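Local coordinates for scyllo-inositol 2-dehydrogenase (NADP(+)) IolW (Bacillus subtilis subsp. subtilis, PDB 3GDO), which catalyses the reversible NADPH-dependent reduction of scyllo-inosose to scyllo-inositol and cannot use NADH in its place, at residues P23-L28 with T304-I309; D29-S34 with K308-I313. All blocks are in the same frame, centred on the assembly; numbering follows the deposited sequence.

Contact 1: P23-L28 with T304-I309; sequences PLLDVL and TYYRKI
In the Rossmann fold of this Gfo/Idh/MocA dehydrogenase, the end of the first helix, 15-26, and the turn after it pack against helix 303-315, which comes from far along the chain and lies against the nucleotide-binding domain. Leu25 and Leu28 meet Tyr306 and Arg307 through side chains alone. The CD2 methyl of Leu25 sits over one face of the Tyr306 ring, 3.8 Å from the ring centroid and 12° off the normal, a CH-pi contact. The opposite face of that ring is taken by Tyr305 from the same helix, its CD2 lying 3.8 Å above the plane, so the phenol is held between a methyl group on one face and the CD2 edge of the Tyr305 ring on the other. Its hydroxyl is hydrogen-bonded to ND1 of His21, four residues before Leu25 on helix 15-26, which fixes the far end of the ring as well. Leu28 straddles the root of Tyr306 and the arm of Arg307. CG anti to the carbonyl carbon (chi1 -67°) carries the fork to the helix, and its two methyls part there: CD1 rests 3.6 Å from Tyr306 CB, while CD2 lies beside the extended arginine chain, 3.8 Å from Arg307 NE.

Contact 2: D29-S34 with K308-I313; sequences DEYQIS and KIAESI
The ring of Tyr31 meets Ala310 obliquely, the methyl CB of the alanine lying 3.9 Å from Tyr31 CZ, while Ile6 and Val8 of the adjoining strand 6-11 and Leu68 of strand 68-71 also touch the tyrosine side chain. Tyr31 opens the second strand of the parallel Rossmann sheet, and its side chain reaches from there to helix 303-315. CG stands anti to the carbonyl carbon (chi1 -70°), and the phenol carries its OH up to the helix backbone. There the oxygen lies 3.5 Å from Ile309 CG2, the branch anti to that residue's backbone N, and 3.1 Å from Ala310 N, where the angle is too poor for a hydrogen bond. Its polar partner is instead the carbonyl O of Tyr306, one turn earlier. Glu30 adds a looser contact, its CB 4.1 Å from Ala310 CB. A phenylalanine in place of Tyr31 would probably keep much of the ring packing but leave the Tyr306 carbonyl without this hydroxyl. The contact thus joins sheet to helix by apolar packing around one buried hydroxyl, whose hydrogen bond ties the tip of the ring to the helix backbone.

Contacts 1 and 2 are consecutive footholds of helix 303-315 on the start of the Rossmann domain, their centres about 7 Å apart: 23-28 is the end of the first helix and the turn after it, and 29-34 leads into strand 31-37. The hydrogen bond between Tyr31 OH and Tyr306 O, 2.6 Å long, joins them directly. Packing links them too: Arg307 CG of contact 1 lies 3.8 Å from Glu30 OE2 of contact 2, and on the Rossmann side Leu25 CB lies 3.9 Å from Ile33 CD1. The side chain of Leu25 also lies near, without touching, the glycines Gly12, Gly14 and Gly17, a GxGxxG pattern that probably marks the dinucleotide-binding turn.

Contact 1: P23-L28 with T304-I309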
loop_
_atom_site.group_PDB
_atom_site.type_symbol
_atom_site.label_atom_id
_atom_site.label_comp_id
_atom_site.label_asym_id
_atom_site.label_seq_id
_atom_site.Cartn_x
_atom_site.Cartn_y
_atom_site.Cartn_z
ATOM N N PRO B 23 -8.243 -4.026 34.620
ATOM C CA PRO B 23 -9.408 -3.157 34.632
ATOM C C PRO B 23 -10.621 -3.776 33.934
ATOM O O PRO B 23 -11.758 -3.467 34.289
ATOM C CB PRO B 23 -8.922 -1.930 33.848
ATOM C CG PRO B 23 -7.499 -1.881 34.066
ATOM C CD PRO B 23 -7.042 -3.307 34.151
ATOM N N LEU B 24 -10.396 -4.612 32.924
ATOM C CA LEU B 24 -11.516 -5.229 32.209
ATOM C C LEU B 24 -12.141 -6.343 33.071
ATOM O O LEU B 24 -13.371 -6.438 33.204
ATOM C CB LEU B 24 -11.048 -5.789 30.870
ATOM C CG LEU B 24 -10.468 -4.772 29.877
ATOM C CD1 LEU B 24 -10.091 -5.430 28.571
ATOM C CD2 LEU B 24 -11.447 -3.620 29.639
ATOM N N LEU B 25 -11.275 -7.179 33.644
ATOM C CA LEU B 25 -11.708 -8.286 34.502
ATOM C C LEU B 25 -12.466 -7.722 35.692
ATOM O O LEU B 25 -13.529 -8.216 36.043
ATOM C CB LEU B 25 -10.529 -9.158 34.932
ATOM C CG LEU B 25 -9.852 -10.013 33.841
ATOM C CD1 LEU B 25 -8.519 -10.593 34.308
ATOM C CD2 LEU B 25 -10.765 -11.139 33.422
ATOM N N ASP B 26 -11.961 -6.620 36.230
ATOM C CA ASP B 26 -12.592 -5.869 37.321
ATOM C C ASP B 26 -14.057 -5.458 37.116
ATOM O O ASP B 26 -14.797 -5.386 38.091
ATOM C CB ASP B 26 -11.733 -4.637 37.652
ATOM C CG ASP B 26 -12.243 -3.862 38.853
ATOM O OD1 ASP B 26 -12.155 -4.402 39.971
ATOM O OD2 ASP B 26 -12.715 -2.712 38.686
ATOM N N VAL B 27 -14.490 -5.147 35.892
ATOM C CA VAL B 27 -15.900 -4.728 35.730
ATOM C C VAL B 27 -16.871 -5.875 35.410
ATOM O O VAL B 27 -18.065 -5.654 35.279
ATOM C CB VAL B 27 -16.110 -3.538 34.743
ATOM C CG1 VAL B 27 -15.282 -2.332 35.165
ATOM C CG2 VAL B 27 -15.780 -3.956 33.299
ATOM N N LEU B 28 -16.358 -7.085 35.257
ATOM C CA LEU B 28 -17.195 -8.219 34.888
ATOM C C LEU B 28 -17.531 -9.084 36.114
ATOM O O LEU B 28 -16.649 -9.725 36.664
ATOM C CB LEU B 28 -16.469 -9.068 33.831
ATOM C CG LEU B 28 -16.277 -8.384 32.468
ATOM C CD1 LEU B 28 -15.470 -9.259 31.546
ATOM C CD2 LEU B 28 -17.640 -8.034 31.870
ATOM N N THR B 304 -15.921 -8.151 25.332
ATOM C CA THR B 304 -16.529 -9.277 24.649
ATOM C C THR B 304 -15.611 -10.506 24.703
ATOM O O THR B 304 -16.104 -11.616 24.958
ATOM C CB THR B 304 -16.975 -8.910 23.193
ATOM O OG1 THR B 304 -17.886 -7.807 23.252
ATOM C CG2 THR B 304 -17.644 -10.071 22.463
ATOM N N TYR B 305 -14.294 -10.326 24.502
ATOM C CA TYR B 305 -13.373 -11.455 24.630
ATOM C C TYR B 305 -13.558 -12.135 26.015
ATOM O O TYR B 305 -13.641 -13.360 26.117
ATOM C CB TYR B 305 -11.915 -11.022 24.453
ATOM C CG TYR B 305 -10.914 -12.121 24.716
ATOM C CD1 TYR B 305 -10.442 -12.909 23.676
ATOM C CD2 TYR B 305 -10.422 -12.357 25.983
ATOM C CE1 TYR B 305 -9.526 -13.898 23.885
ATOM C CE2 TYR B 305 -9.498 -13.360 26.200
ATOM C CZ TYR B 305 -9.065 -14.125 25.151
ATOM O OH TYR B 305 -8.148 -15.124 25.337
ATOM N N TYR B 306 -13.638 -11.349 27.078
ATOM C CA TYR B 306 -13.717 -11.992 28.382
ATOM C C TYR B 306 -15.106 -12.573 28.743
ATOM O O TYR B 306 -15.177 -13.540 29.476
ATOM C CB TYR B 306 -13.125 -11.108 29.495
ATOM C CG TYR B 306 -11.612 -11.249 29.604
ATOM C CD1 TYR B 306 -11.047 -12.461 29.954
ATOM C CD2 TYR B 306 -10.750 -10.160 29.361
ATOM C CE1 TYR B 306 -9.663 -12.621 30.042
ATOM C CE2 TYR B 306 -9.356 -10.289 29.477
ATOM C CZ TYR B 306 -8.824 -11.522 29.807
ATOM O OH TYR B 306 -7.471 -11.712 29.948
ATOM N N ARG B 307 -16.189 -11.971 28.258
ATOM C CA ARG B 307 -17.521 -12.568 28.440
ATOM C C ARG B 307 -17.576 -13.913 27.722
ATOM O O ARG B 307 -18.186 -14.876 28.215
ATOM C CB ARG B 307 -18.610 -11.654 27.921
ATOM C CG ARG B 307 -18.754 -10.374 28.699
ATOM C CD ARG B 307 -19.833 -9.474 28.069
ATOM N NE ARG B 307 -20.137 -8.354 28.958
ATOM C CZ ARG B 307 -20.132 -7.072 28.615
ATOM N NH1 ARG B 307 -19.897 -6.696 27.372
ATOM N NH2 ARG B 307 -20.443 -6.153 29.515
ATOM N N LYS B 308 -16.904 -13.997 26.583
ATOM C CA LYS B 308 -16.862 -15.247 25.836
ATOM C C LYS B 308 -16.000 -16.313 26.507
ATOM O O LYS B 308 -16.409 -17.475 26.555
ATOM C CB LYS B 308 -16.474 -15.029 24.374
ATOM C CG LYS B 308 -17.669 -14.982 23.420
ATOM C CD LYS B 308 -17.585 -13.828 22.404
ATOM C CE LYS B 308 -18.159 -14.245 21.039
ATOM N NZ LYS B 308 -19.571 -14.745 21.073
ATOM N N ILE B 309 -14.832 -15.931 27.028
ATOM C CA ILE B 309 -14.003 -16.852 27.786
ATOM C C ILE B 309 -14.812 -17.450 28.979
ATOM O O ILE B 309 -14.760 -18.644 29.232
ATOM C CB ILE B 309 -12.689 -16.166 28.316
ATOM C CG1 ILE B 309 -11.706 -15.854 27.172
ATOM C CG2 ILE B 309 -12.000 -17.013 29.432
ATOM C CD1 ILE B 309 -10.896 -17.058 26.638
#

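Contact 2: D29-S34 with K308-I313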
loop_
_atom_site.group_PDB
_atom_site.type_symbol
_atom_site.label_atom_id
_atom_site.label_comp_id
_atom_site.label_asym_id
_atom_site.label_seq_id
_atom_site.Cartn_x
_atom_site.Cartn_y
_atom_site.Cartn_z
ATOM N N ASP B 29 -18.789 -9.123 36.553
ATOM C CA ASP B 29 -19.053 -9.965 37.742
ATOM C C ASP B 29 -18.894 -11.484 37.575
ATOM O O ASP B 29 -18.835 -12.209 38.585
ATOM C CB ASP B 29 -20.287 -9.572 38.572
ATOM C CG ASP B 29 -21.332 -8.810 37.789
ATOM O OD1 ASP B 29 -21.836 -9.338 36.772
ATOM O OD2 ASP B 29 -21.697 -7.701 38.232
ATOM N N GLU B 30 -18.769 -11.952 36.327
ATOM C CA GLU B 30 -18.398 -13.325 36.052
ATOM C C GLU B 30 -17.040 -13.727 36.646
ATOM O O GLU B 30 -16.684 -14.914 36.660
ATOM C CB GLU B 30 -18.323 -13.569 34.536
ATOM C CG GLU B 30 -19.614 -13.398 33.768
ATOM C CD GLU B 30 -19.718 -12.036 33.119
ATOM O OE1 GLU B 30 -19.603 -11.010 33.838
ATOM O OE2 GLU B 30 -19.926 -11.996 31.888
ATOM N N TYR B 31 -16.245 -12.744 37.074
ATOM C CA TYR B 31 -14.838 -12.996 37.459
ATOM C C TYR B 31 -14.500 -12.545 38.866
ATOM O O TYR B 31 -15.062 -11.577 39.364
ATOM C CB TYR B 31 -13.860 -12.294 36.494
ATOM C CG TYR B 31 -13.828 -12.921 35.119
ATOM C CD1 TYR B 31 -13.065 -14.055 34.878
ATOM C CD2 TYR B 31 -14.607 -12.407 34.081
ATOM C CE1 TYR B 31 -13.044 -14.643 33.634
ATOM C CE2 TYR B 31 -14.601 -12.983 32.826
ATOM C CZ TYR B 31 -13.799 -14.101 32.599
ATOM O OH TYR B 31 -13.773 -14.721 31.355
ATOM N N GLN B 32 -13.572 -13.262 39.483
ATOM C CA GLN B 32 -12.971 -12.830 40.723
ATOM C C GLN B 32 -11.465 -12.895 40.560
ATOM O O GLN B 32 -10.898 -13.973 40.302
ATOM C CB GLN B 32 -13.409 -13.735 41.898
ATOM C CG GLN B 32 -12.913 -13.256 43.268
ATOM C CD GLN B 32 -13.267 -11.794 43.502
ATOM O OE1 GLN B 32 -14.440 -11.431 43.594
ATOM N NE2 GLN B 32 -12.247 -10.945 43.573
ATOM N N ILE B 33 -10.807 -11.750 40.709
ATOM C CA ILE B 33 -9.349 -11.747 40.697
ATOM C C ILE B 33 -8.889 -12.188 42.074
ATOM O O ILE B 33 -9.081 -11.455 43.026
ATOM C CB ILE B 33 -8.754 -10.360 40.362
ATOM C CG1 ILE B 33 -9.110 -9.939 38.923
ATOM C CG2 ILE B 33 -7.247 -10.424 40.442
ATOM C CD1 ILE B 33 -10.354 -9.056 38.817
ATOM N N SER B 34 -8.301 -13.375 42.181
ATOM C CA SER B 34 -7.906 -13.931 43.489
ATOM C C SER B 34 -6.439 -13.721 43.803
ATOM O O SER B 34 -6.084 -13.324 44.920
ATOM C CB SER B 34 -8.220 -15.430 43.590
ATOM O OG SER B 34 -9.623 -15.621 43.525
ATOM N N LYS B 308 -16.904 -13.997 26.583
ATOM C CA LYS B 308 -16.862 -15.247 25.836
ATOM C C LYS B 308 -16.000 -16.313 26.507
ATOM O O LYS B 308 -16.409 -17.475 26.555
ATOM C CB LYS B 308 -16.474 -15.029 24.374
ATOM C CG LYS B 308 -17.669 -14.982 23.420
ATOM C CD LYS B 308 -17.585 -13.828 22.404
ATOM C CE LYS B 308 -18.159 -14.245 21.039
ATOM N NZ LYS B 308 -19.571 -14.745 21.073
ATOM N N ILE B 309 -14.832 -15.931 27.028
ATOM C CA ILE B 309 -14.003 -16.852 27.786
ATOM C C ILE B 309 -14.812 -17.450 28.979
ATOM O O ILE B 309 -14.760 -18.644 29.232
ATOM C CB ILE B 309 -12.689 -16.166 28.316
ATOM C CG1 ILE B 309 -11.706 -15.854 27.172
ATOM C CG2 ILE B 309 -12.000 -17.013 29.432
ATOM C CD1 ILE B 309 -10.896 -17.058 26.638
ATOM N N ALA B 310 -15.540 -16.603 29.692
ATOM C CA ALA B 310 -16.406 -17.051 30.772
ATOM C C ALA B 310 -17.440 -18.089 30.283
ATOM O O ALA B 310 -17.675 -19.114 30.953
ATOM C CB ALA B 310 -17.081 -15.867 31.438
ATOM N N GLU B 311 -18.013 -17.859 29.102
ATOM C CA GLU B 311 -18.953 -18.829 28.493
ATOM C C GLU B 311 -18.297 -20.131 28.037
ATOM O O GLU B 311 -18.939 -21.184 28.122
ATOM C CB GLU B 311 -19.861 -18.176 27.438
ATOM C CG GLU B 311 -20.744 -17.084 28.091
ATOM C CD GLU B 311 -21.577 -16.235 27.134
ATOM O OE1 GLU B 311 -21.314 -16.251 25.917
ATOM O OE2 GLU B 311 -22.509 -15.526 27.617
ATOM N N SER B 312 -17.025 -20.100 27.608
ATOM C CA SER B 312 -16.298 -21.343 27.342
ATOM C C SER B 312 -16.043 -22.159 28.609
ATOM O O SER B 312 -16.177 -23.374 28.595
ATOM C CB SER B 312 -14.949 -21.100 26.662
ATOM O OG SER B 312 -15.130 -20.446 25.416
ATOM N N ILE B 313 -15.633 -21.487 29.679
ATOM C CA ILE B 313 -15.275 -22.161 30.928
ATOM C C ILE B 313 -16.496 -22.851 31.583
ATOM O O ILE B 313 -16.423 -24.036 31.936
ATOM C CB ILE B 313 -14.580 -21.171 31.934
ATOM C CG1 ILE B 313 -13.161 -20.823 31.426
ATOM C CG2 ILE B 313 -14.493 -21.783 33.323
ATOM C CD1 ILE B 313 -12.515 -19.597 32.138
#